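PDB 3ZIK: AAR187Cp from Eremothecium gossypii, which probably regulates the hold of cohesin on chromosomes and is represented here by its C-terminal, all-helical Wap1 domain. Local coordinates for residues 19-24 with 57-62; 24-29 with 40-45; 64-69 with 94-99. All blocks are in the same frame, centred on the assembly; numbering follows the deposited sequence.

Contact 1 of 3, residues 19-24 with 57-62; sequences KYSEDL and CQYIVK
Aromatic packing dominates where residues 19-24 meet 57-62: the ring of Tyr20 drives its edge into one face of Tyr59. The planes stand at 79° with centroids 5.1 Å apart, a T-shaped (edge-to-face) pair in which Tyr20 CE2 comes within 3.6 Å of Tyr59 CD2, toward the rim of the face. Both side chains reach out from their helices with CG anti to the backbone N (chi1 177° for Tyr20, 160° for Tyr59), which brings the two rings together alongside each other, pointing in opposite directions. Phe8 meets both rings and makes the pair a three-ring cluster.

Aliphatic contacts continue the seam. Leu24 CD2 lies in the plane of the Tyr59 ring, at its edge, 3.7 Å from Tyr59 CE2, and the same methyl touches Ile60 CG1 at 3.9 Å. The arrangement belongs to the helical Wap1 domain near its N-terminal end: helices 14-20 and 22-28 are joined by a one-residue break at Ser21, and Tyr59 of helix 54-63 packs against both of them and the break between, while Ile60 meets Leu24 of helix 22-28.

Polar groups play a different part, since the segments exchange no hydrogen bond. Ser21 CB is 3.2 Å from Tyr59 OH, a close approach of carbon to oxygen, whereas the phenol oxygen pairs with Arg64 NH1, just beyond helix 54-63. Ser21 OG turns back to Thr17 O in a weak bond.

Contact 2 of 3, residues 24-29 with 40-45; sequences LDFILS and RNNMLR
Ile27 lays its CG1-CD1 branch across Asn42 and the end of Arg45: CD1 is 3.7 Å from the backbone oxygen Asn42 O and also 3.7 Å from Arg45 NH2. The contact belongs to a roughly antiparallel helix pair in the helical Wap1 domain. The axes of segments 24-28 and 40-45 pass 10.2 Å apart at 149° between their N-to-C directions, and the short connection holding Ser32 carries the chain from one helix into the next. The CA atoms of Ile27 and Asn42 come closest, 6.0 Å apart.

The branch reaches over because CG1 of Ile27 stands anti to the carbonyl carbon (chi1 -68°), and CG1 itself is 4.2 Å from Asn42 CB. Ile27 also touches Trp71 of helix 65-72. Phe26 contributes at the exposed margin, where Arg45 NH2 lies near the ring plane, 4.2 Å from Phe26 CD2.

The polar groups are organised within helix 36-52 and by its neighbours. Asn42 ND2 donates to Ser32 O, tying the amide to the connection, while Arg45 NH2 forms a salt bridge with Asp23 OD1 that probably keeps the guanidinium turned toward helix 22-28. Arg45 also takes Asn42 OD1 end-on in two bent hydrogen bonds, each 135° at the hydrogen: NH1 approaches in the carbonyl plane, whereas NH2, at the same 3.1 Å from OD1, stands above that plane.

Contact 3 of 3, residues 64-69 with 94-99; sequences RHREVW and IPLLRH
The rings of His65 and Trp69 each take a methyl of Leu96 on one face: CD2 sits over the centre of His65, and CD1 lies over Trp69, 3.3 Å from the centroid of its five-membered ring. Both are CH-pi contacts, and the second methyl stands almost straight above the five-membered ring, 9° off its normal. At its edge the imidazole gives an almost straight hydrogen bond from NE2 to Ile94 O, 2.8 Å long with an angle of 168° at the hydrogen. The oxygen lies in the imidazole plane, but the donor stands above the plane of the Ile94 carbonyl. Pro95 O adds a 3.3 Å contact with His65 CE1. Bond and methyl together probably hold the ring's tilt. Beside them, Val68 CG1 packs on Ile94 CD1, 4.0 Å away.

The indole nitrogen of Trp69 is satisfied by Arg102 O, and Trp103 meets the Trp69 ring edge-to-face. In the fold, this contact lays the irregular segment that follows helix 81-93 along the first turns of helix 65-72, with Ile60 of helix 54-63 closing over Val68 and Ile94, and Tyr158 of helix 147-158 covering Pro95.

The three contacts gather in one end of the elongated chain. Contact 1 is the buried one, whereas contacts 2 and 3 are only partly buried. Helix 22-28 serves contacts 1 and 2, which share Leu24, and contact 2 falls within the span of chain that contact 1 brings together. Helices 54-63 of contact 1 and 65-72 of contact 3 are consecutive, with Tyr59 probably hydrogen-bonded to Arg64 between them. Chemistry differs: aromatic and aliphatic packing in contact 1, an isoleucine beside polar side chains in contact 2, CH-pi contacts with a hydrogen bond in contact 3. Salt bridges join them, Asp23-Arg45 between contacts 1 and 2, Asp25-Arg64 between contacts 2 and 3.

Contact 1 of 3, residues 19-24 with 57-62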
loop_
_atom_site.group_PDB
_atom_site.type_symbol
_atom_site.label_atom_id
_atom_site.label_comp_id
_atom_site.label_asym_id
_atom_site.label_seq_id
_atom_site.Cartn_x
_atom_site.Cartn_y
_atom_site.Cartn_z
ATOM N N LYS A 19 15.227 -39.189 17.646
ATOM C CA LYS A 19 16.455 -38.400 17.602
ATOM C C LYS A 19 16.294 -37.163 16.679
ATOM O O LYS A 19 16.624 -36.036 17.062
ATOM C CB LYS A 19 17.638 -39.248 17.118
ATOM C CG LYS A 19 19.003 -38.664 17.498
ATOM C CD LYS A 19 19.371 -39.019 18.951
ATOM C CE LYS A 19 20.717 -38.448 19.406
ATOM N NZ LYS A 19 21.205 -39.087 20.671
ATOM N N TYR A 20 15.780 -37.413 15.472
ATOM C CA TYR A 20 15.597 -36.411 14.439
ATOM C C TYR A 20 14.931 -35.164 15.011
ATOM O O TYR A 20 15.385 -34.075 14.779
ATOM C CB TYR A 20 14.741 -36.981 13.302
ATOM C CG TYR A 20 14.465 -35.943 12.220
ATOM C CD1 TYR A 20 15.384 -35.714 11.205
ATOM C CD2 TYR A 20 13.317 -35.154 12.248
ATOM C CE1 TYR A 20 15.159 -34.753 10.230
ATOM C CE2 TYR A 20 13.103 -34.188 11.275
ATOM C CZ TYR A 20 14.029 -34.004 10.273
ATOM O OH TYR A 20 13.824 -33.108 9.283
ATOM N N SER A 21 13.858 -35.362 15.766
ATOM C CA SER A 21 13.017 -34.308 16.231
ATOM C C SER A 21 13.304 -33.972 17.722
ATOM O O SER A 21 12.537 -33.281 18.395
ATOM C CB SER A 21 11.582 -34.756 15.997
ATOM O OG SER A 21 11.245 -35.766 16.931
ATOM N N GLU A 22 14.428 -34.466 18.232
ATOM C CA GLU A 22 14.829 -34.239 19.623
ATOM C C GLU A 22 15.019 -32.752 19.954
ATOM O O GLU A 22 14.482 -32.283 20.959
ATOM C CB GLU A 22 16.117 -34.996 19.930
ATOM C CG GLU A 22 16.382 -35.276 21.394
ATOM C CD GLU A 22 17.338 -36.464 21.589
ATOM O OE1 GLU A 22 18.575 -36.287 21.380
ATOM O OE2 GLU A 22 16.845 -37.575 21.944
ATOM N N ASP A 23 15.745 -32.010 19.107
ATOM C CA ASP A 23 15.912 -30.569 19.352
ATOM C C ASP A 23 14.584 -29.801 19.219
ATOM O O ASP A 23 14.266 -28.921 20.036
ATOM C CB ASP A 23 17.022 -29.947 18.491
ATOM C CG ASP A 23 17.296 -28.447 18.854
ATOM O OD1 ASP A 23 17.162 -28.059 20.041
ATOM O OD2 ASP A 23 17.656 -27.646 17.956
ATOM N N LEU A 24 13.778 -30.166 18.225
ATOM C CA LEU A 24 12.483 -29.525 18.077
ATOM C C LEU A 24 11.645 -29.704 19.327
ATOM O O LEU A 24 11.074 -28.727 19.849
ATOM C CB LEU A 24 11.766 -30.054 16.833
ATOM C CG LEU A 24 10.434 -29.454 16.383
ATOM C CD1 LEU A 24 10.455 -27.915 16.295
ATOM C CD2 LEU A 24 10.119 -30.073 15.032
ATOM N N CYS A 57 11.358 -28.400 7.146
ATOM C CA CYS A 57 10.046 -27.731 6.970
ATOM C C CYS A 57 8.923 -28.662 6.590
ATOM O O CYS A 57 7.776 -28.475 7.041
ATOM C CB CYS A 57 10.062 -26.545 5.955
ATOM S SG CYS A 57 11.370 -25.357 6.350
ATOM N N GLN A 58 9.217 -29.593 5.690
ATOM C CA GLN A 58 8.176 -30.522 5.251
ATOM C C GLN A 58 7.800 -31.407 6.432
ATOM O O GLN A 58 6.641 -31.721 6.644
ATOM C CB GLN A 58 8.672 -31.379 4.066
ATOM C CG GLN A 58 8.736 -30.624 2.750
ATOM C CD GLN A 58 9.614 -31.370 1.770
ATOM O OE1 GLN A 58 10.775 -31.027 1.583
ATOM N NE2 GLN A 58 9.081 -32.438 1.182
ATOM N N TYR A 59 8.800 -31.799 7.218
ATOM C CA TYR A 59 8.525 -32.639 8.368
ATOM C C TYR A 59 7.543 -31.928 9.281
ATOM O O TYR A 59 6.538 -32.530 9.739
ATOM C CB TYR A 59 9.803 -33.082 9.080
ATOM C CG TYR A 59 9.542 -33.520 10.511
ATOM C CD1 TYR A 59 8.954 -34.776 10.821
ATOM C CD2 TYR A 59 9.842 -32.652 11.574
ATOM C CE1 TYR A 59 8.671 -35.152 12.163
ATOM C CE2 TYR A 59 9.582 -33.016 12.907
ATOM C CZ TYR A 59 9.003 -34.268 13.202
ATOM O OH TYR A 59 8.768 -34.499 14.539
ATOM N N ILE A 60 7.782 -30.621 9.495
ATOM C CA ILE A 60 6.974 -29.830 10.443
ATOM C C ILE A 60 5.546 -29.665 9.945
ATOM O O ILE A 60 4.565 -29.787 10.715
ATOM C CB ILE A 60 7.621 -28.426 10.741
ATOM C CG1 ILE A 60 8.807 -28.575 11.711
ATOM C CG2 ILE A 60 6.547 -27.520 11.313
ATOM C CD1 ILE A 60 9.888 -27.488 11.576
ATOM N N VAL A 61 5.441 -29.365 8.657
ATOM C CA VAL A 61 4.146 -29.158 7.984
ATOM C C VAL A 61 3.309 -30.462 8.028
ATOM O O VAL A 61 2.095 -30.447 8.263
ATOM C CB VAL A 61 4.397 -28.691 6.501
ATOM C CG1 VAL A 61 3.160 -28.864 5.640
ATOM C CG2 VAL A 61 4.873 -27.209 6.422
ATOM N N LYS A 62 3.954 -31.598 7.789
ATOM C CA LYS A 62 3.182 -32.847 7.650
ATOM C C LYS A 62 2.775 -33.423 9.055
ATOM O O LYS A 62 1.688 -33.908 9.215
ATOM C CB LYS A 62 3.949 -33.838 6.751
ATOM C CG LYS A 62 3.258 -35.190 6.550
ATOM C CD LYS A 62 3.999 -36.046 5.516
ATOM C CE LYS A 62 3.062 -37.007 4.756
ATOM N NZ LYS A 62 2.399 -38.023 5.630
#

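Contact 2 of 3, residues 24-29 with 40-45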
loop_
_atom_site.group_PDB
_atom_site.type_symbol
_atom_site.label_atom_id
_atom_site.label_comp_id
_atom_site.label_asym_id
_atom_site.label_seq_id
_atom_site.Cartn_x
_atom_site.Cartn_y
_atom_site.Cartn_z
ATOM N N LEU A 24 13.778 -30.166 18.225
ATOM C CA LEU A 24 12.483 -29.525 18.077
ATOM C C LEU A 24 11.645 -29.704 19.327
ATOM O O LEU A 24 11.074 -28.727 19.849
ATOM C CB LEU A 24 11.766 -30.054 16.833
ATOM C CG LEU A 24 10.434 -29.454 16.383
ATOM C CD1 LEU A 24 10.455 -27.915 16.295
ATOM C CD2 LEU A 24 10.119 -30.073 15.032
ATOM N N ASP A 25 11.576 -30.941 19.815
ATOM C CA ASP A 25 10.829 -31.254 21.025
ATOM C C ASP A 25 11.344 -30.448 22.210
ATOM O O ASP A 25 10.564 -30.027 23.078
ATOM C CB ASP A 25 10.902 -32.751 21.348
ATOM C CG ASP A 25 10.014 -33.603 20.413
ATOM O OD1 ASP A 25 9.132 -33.038 19.718
ATOM O OD2 ASP A 25 10.192 -34.840 20.374
ATOM N N PHE A 26 12.649 -30.251 22.256
ATOM C CA PHE A 26 13.218 -29.434 23.315
ATOM C C PHE A 26 12.794 -27.969 23.155
ATOM O O PHE A 26 12.308 -27.360 24.114
ATOM C CB PHE A 26 14.730 -29.529 23.337
ATOM C CG PHE A 26 15.368 -28.522 24.245
ATOM C CD1 PHE A 26 15.206 -28.606 25.637
ATOM C CD2 PHE A 26 16.110 -27.469 23.711
ATOM C CE1 PHE A 26 15.793 -27.671 26.473
ATOM C CE2 PHE A 26 16.690 -26.521 24.540
ATOM C CZ PHE A 26 16.529 -26.622 25.922
ATOM N N ILE A 27 12.982 -27.420 21.942
ATOM C CA ILE A 27 12.569 -26.059 21.620
ATOM C C ILE A 27 11.093 -25.881 21.961
ATOM O O ILE A 27 10.719 -24.911 22.613
ATOM C CB ILE A 27 12.910 -25.701 20.160
ATOM C CG1 ILE A 27 14.418 -25.614 20.000
ATOM C CG2 ILE A 27 12.253 -24.406 19.725
ATOM C CD1 ILE A 27 14.962 -25.326 18.618
ATOM N N LEU A 28 10.248 -26.837 21.578
ATOM C CA LEU A 28 8.826 -26.748 21.895
ATOM C C LEU A 28 8.495 -26.828 23.370
ATOM O O LEU A 28 7.386 -26.453 23.782
ATOM C CB LEU A 28 7.991 -27.778 21.095
ATOM C CG LEU A 28 8.093 -27.674 19.563
ATOM C CD1 LEU A 28 7.225 -28.701 18.843
ATOM C CD2 LEU A 28 7.749 -26.274 19.101
ATOM N N SER A 29 9.404 -27.348 24.188
ATOM C CA SER A 29 9.079 -27.552 25.618
ATOM C C SER A 29 9.266 -26.245 26.380
ATOM O O SER A 29 9.864 -25.292 25.852
ATOM C CB SER A 29 9.930 -28.679 26.240
ATOM O OG SER A 29 11.316 -28.369 26.149
ATOM N N ARG A 40 13.808 -16.419 22.559
ATOM C CA ARG A 40 14.196 -15.759 21.321
ATOM C C ARG A 40 15.305 -16.554 20.676
ATOM O O ARG A 40 15.236 -16.880 19.511
ATOM C CB ARG A 40 14.567 -14.263 21.593
ATOM C CG ARG A 40 15.400 -13.602 20.485
ATOM C CD ARG A 40 15.810 -12.148 20.746
ATOM N NE ARG A 40 16.913 -11.922 21.699
ATOM C CZ ARG A 40 18.109 -12.491 21.618
ATOM N NH1 ARG A 40 18.339 -13.363 20.660
ATOM N NH2 ARG A 40 19.057 -12.246 22.512
ATOM N N ASN A 41 16.319 -16.923 21.446
ATOM C CA ASN A 41 17.475 -17.697 20.941
ATOM C C ASN A 41 17.146 -19.097 20.385
ATOM O O ASN A 41 17.739 -19.568 19.413
ATOM C CB ASN A 41 18.471 -17.883 22.080
ATOM C CG ASN A 41 19.108 -16.571 22.530
ATOM O OD1 ASN A 41 18.846 -15.516 21.965
ATOM N ND2 ASN A 41 19.966 -16.643 23.544
ATOM N N ASN A 42 16.200 -19.762 21.017
ATOM C CA ASN A 42 15.773 -21.062 20.533
ATOM C C ASN A 42 14.869 -20.881 19.324
ATOM O O ASN A 42 14.936 -21.659 18.398
ATOM C CB ASN A 42 15.107 -21.863 21.678
ATOM C CG ASN A 42 16.142 -22.410 22.657
ATOM O OD1 ASN A 42 17.239 -22.865 22.261
ATOM N ND2 ASN A 42 15.831 -22.330 23.935
ATOM N N MET A 43 14.064 -19.814 19.327
ATOM C CA MET A 43 13.256 -19.560 18.160
ATOM C C MET A 43 14.187 -19.281 16.986
ATOM O O MET A 43 13.980 -19.789 15.870
ATOM C CB MET A 43 12.250 -18.447 18.412
ATOM C CG MET A 43 11.325 -18.258 17.214
ATOM S SD MET A 43 10.089 -17.012 17.511
ATOM C CE MET A 43 9.254 -17.625 18.986
ATOM N N LEU A 44 15.265 -18.544 17.238
ATOM C CA LEU A 44 16.245 -18.247 16.177
ATOM C C LEU A 44 16.962 -19.477 15.566
ATOM O O LEU A 44 17.143 -19.585 14.345
ATOM C CB LEU A 44 17.284 -17.237 16.745
ATOM C CG LEU A 44 18.470 -16.900 15.872
ATOM C CD1 LEU A 44 17.981 -16.122 14.667
ATOM C CD2 LEU A 44 19.481 -16.109 16.704
ATOM N N ARG A 45 17.394 -20.406 16.419
ATOM C CA ARG A 45 17.982 -21.665 15.920
ATOM C C ARG A 45 16.944 -22.454 15.099
ATOM O O ARG A 45 17.285 -22.969 14.041
ATOM C CB ARG A 45 18.576 -22.548 17.074
ATOM C CG ARG A 45 19.306 -23.820 16.579
ATOM C CD ARG A 45 20.100 -24.568 17.672
ATOM N NE ARG A 45 19.212 -25.231 18.643
ATOM C CZ ARG A 45 18.884 -24.697 19.827
ATOM N NH1 ARG A 45 19.400 -23.507 20.188
ATOM N NH2 ARG A 45 18.043 -25.338 20.647
#

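Contact 3 of 3, residues 64-69 with 94-99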
loop_
_atom_site.group_PDB
_atom_site.type_symbol
_atom_site.label_atom_id
_atom_site.label_comp_id
_atom_site.label_asym_id
_atom_site.label_seq_id
_atom_site.Cartn_x
_atom_site.Cartn_y
_atom_site.Cartn_z
ATOM N N ARG A 64 3.925 -31.863 12.584
ATOM C CA ARG A 64 4.000 -31.038 13.778
ATOM C C ARG A 64 3.462 -29.630 13.535
ATOM O O ARG A 64 3.776 -28.729 14.342
ATOM C CB ARG A 64 5.442 -30.915 14.297
ATOM C CG ARG A 64 6.276 -32.183 14.356
ATOM C CD ARG A 64 5.759 -33.151 15.420
ATOM N NE ARG A 64 5.825 -32.573 16.756
ATOM C CZ ARG A 64 6.898 -32.615 17.525
ATOM N NH1 ARG A 64 7.965 -33.198 17.059
ATOM N NH2 ARG A 64 6.888 -32.106 18.766
ATOM N N HIS A 65 2.660 -29.426 12.466
ATOM C CA HIS A 65 2.275 -28.040 12.004
ATOM C C HIS A 65 1.667 -27.187 13.038
ATOM O O HIS A 65 2.223 -26.116 13.397
ATOM C CB HIS A 65 1.383 -28.016 10.749
ATOM C CG HIS A 65 1.555 -26.780 9.891
ATOM N ND1 HIS A 65 1.050 -26.690 8.647
ATOM C CD2 HIS A 65 2.171 -25.560 10.147
ATOM C CE1 HIS A 65 1.350 -25.494 8.128
ATOM N NE2 HIS A 65 2.051 -24.809 9.044
ATOM N N ARG A 66 0.532 -27.654 13.565
ATOM C CA ARG A 66 -0.195 -26.868 14.531
ATOM C C ARG A 66 0.542 -26.698 15.847
ATOM O O ARG A 66 0.511 -25.612 16.443
ATOM C CB ARG A 66 -1.646 -27.355 14.681
ATOM C CG ARG A 66 -2.411 -27.057 13.383
ATOM C CD ARG A 66 -3.836 -27.572 13.455
ATOM N NE ARG A 66 -4.631 -27.254 12.273
ATOM C CZ ARG A 66 -5.766 -27.874 11.944
ATOM N NH1 ARG A 66 -6.253 -28.865 12.705
ATOM N NH2 ARG A 66 -6.422 -27.491 10.852
ATOM N N GLU A 67 1.238 -27.742 16.272
ATOM C CA GLU A 67 2.023 -27.682 17.486
ATOM C C GLU A 67 3.098 -26.560 17.364
ATOM O O GLU A 67 3.251 -25.730 18.248
ATOM C CB GLU A 67 2.650 -29.062 17.768
ATOM C CG GLU A 67 3.165 -29.289 19.193
ATOM C CD GLU A 67 3.908 -30.639 19.379
ATOM O OE1 GLU A 67 3.798 -31.531 18.485
ATOM O OE2 GLU A 67 4.616 -30.803 20.428
ATOM N N VAL A 68 3.844 -26.541 16.277
ATOM C CA VAL A 68 4.815 -25.480 16.044
ATOM C C VAL A 68 4.176 -24.088 15.958
ATOM O O VAL A 68 4.689 -23.138 16.570
ATOM C CB VAL A 68 5.693 -25.813 14.817
ATOM C CG1 VAL A 68 6.634 -24.664 14.500
ATOM C CG2 VAL A 68 6.486 -27.082 15.067
ATOM N N TRP A 69 3.017 -23.966 15.276
ATOM C CA TRP A 69 2.332 -22.672 15.153
ATOM C C TRP A 69 1.904 -22.139 16.509
ATOM O O TRP A 69 2.154 -20.964 16.889
ATOM C CB TRP A 69 1.120 -22.803 14.247
ATOM C CG TRP A 69 0.524 -21.497 13.815
ATOM C CD1 TRP A 69 -0.473 -20.756 14.441
ATOM C CD2 TRP A 69 0.848 -20.754 12.606
ATOM N NE1 TRP A 69 -0.783 -19.662 13.709
ATOM C CE2 TRP A 69 -0.023 -19.592 12.597
ATOM C CE3 TRP A 69 1.750 -20.941 11.555
ATOM C CZ2 TRP A 69 0.030 -18.642 11.583
ATOM C CZ3 TRP A 69 1.805 -19.997 10.551
ATOM C CH2 TRP A 69 0.959 -18.885 10.555
ATOM N N ILE A 94 5.998 -21.429 6.885
ATOM C CA ILE A 94 5.039 -22.549 7.043
ATOM C C ILE A 94 3.618 -22.032 7.294
ATOM O O ILE A 94 3.041 -22.296 8.337
ATOM C CB ILE A 94 5.468 -23.512 8.181
ATOM C CG1 ILE A 94 5.813 -22.747 9.470
ATOM C CG2 ILE A 94 6.703 -24.284 7.764
ATOM C CD1 ILE A 94 5.991 -23.637 10.690
ATOM N N PRO A 95 3.041 -21.282 6.333
ATOM C CA PRO A 95 1.709 -20.748 6.626
ATOM C C PRO A 95 0.693 -21.878 6.823
ATOM O O PRO A 95 0.798 -22.919 6.207
ATOM C CB PRO A 95 1.340 -19.974 5.335
ATOM C CG PRO A 95 2.186 -20.598 4.227
ATOM C CD PRO A 95 3.492 -20.963 4.955
ATOM N N LEU A 96 -0.255 -21.692 7.698
ATOM C CA LEU A 96 -1.400 -22.566 7.816
ATOM C C LEU A 96 -2.290 -22.400 6.583
ATOM O O LEU A 96 -2.227 -21.422 5.886
ATOM C CB LEU A 96 -2.242 -22.155 9.027
ATOM C CG LEU A 96 -1.512 -22.320 10.361
ATOM C CD1 LEU A 96 -2.361 -21.769 11.506
ATOM C CD2 LEU A 96 -1.052 -23.752 10.673
ATOM N N LEU A 97 -3.201 -23.323 6.354
ATOM C CA LEU A 97 -4.186 -23.071 5.305
ATOM C C LEU A 97 -4.961 -21.842 5.662
ATOM O O LEU A 97 -5.208 -21.573 6.845
ATOM C CB LEU A 97 -5.143 -24.266 5.223
ATOM C CG LEU A 97 -4.492 -25.539 4.693
ATOM C CD1 LEU A 97 -5.395 -26.734 4.959
ATOM C CD2 LEU A 97 -4.196 -25.364 3.204
ATOM N N ARG A 98 -5.433 -21.107 4.670
ATOM C CA ARG A 98 -6.144 -19.840 4.947
ATOM C C ARG A 98 -7.449 -19.926 5.727
ATOM O O ARG A 98 -7.849 -18.940 6.338
ATOM C CB ARG A 98 -6.343 -19.083 3.676
ATOM C CG ARG A 98 -4.985 -18.627 3.160
ATOM C CD ARG A 98 -5.113 -18.064 1.778
ATOM N NE ARG A 98 -3.811 -17.698 1.289
ATOM C CZ ARG A 98 -3.333 -16.469 1.362
ATOM N NH1 ARG A 98 -4.068 -15.518 1.898
ATOM N NH2 ARG A 98 -2.135 -16.222 0.912
ATOM N N HIS A 99 -8.087 -21.098 5.764
ATOM C CA HIS A 99 -9.295 -21.229 6.602
ATOM C C HIS A 99 -9.017 -21.584 8.055
ATOM O O HIS A 99 -9.949 -21.682 8.823
ATOM C CB HIS A 99 -10.270 -22.250 6.000
ATOM C CG HIS A 99 -9.620 -23.524 5.576
ATOM N ND1 HIS A 99 -9.403 -24.558 6.439
ATOM C CD2 HIS A 99 -9.170 -23.958 4.321
ATOM C CE1 HIS A 99 -8.823 -25.587 5.775
ATOM N NE2 HIS A 99 -8.680 -25.224 4.482
#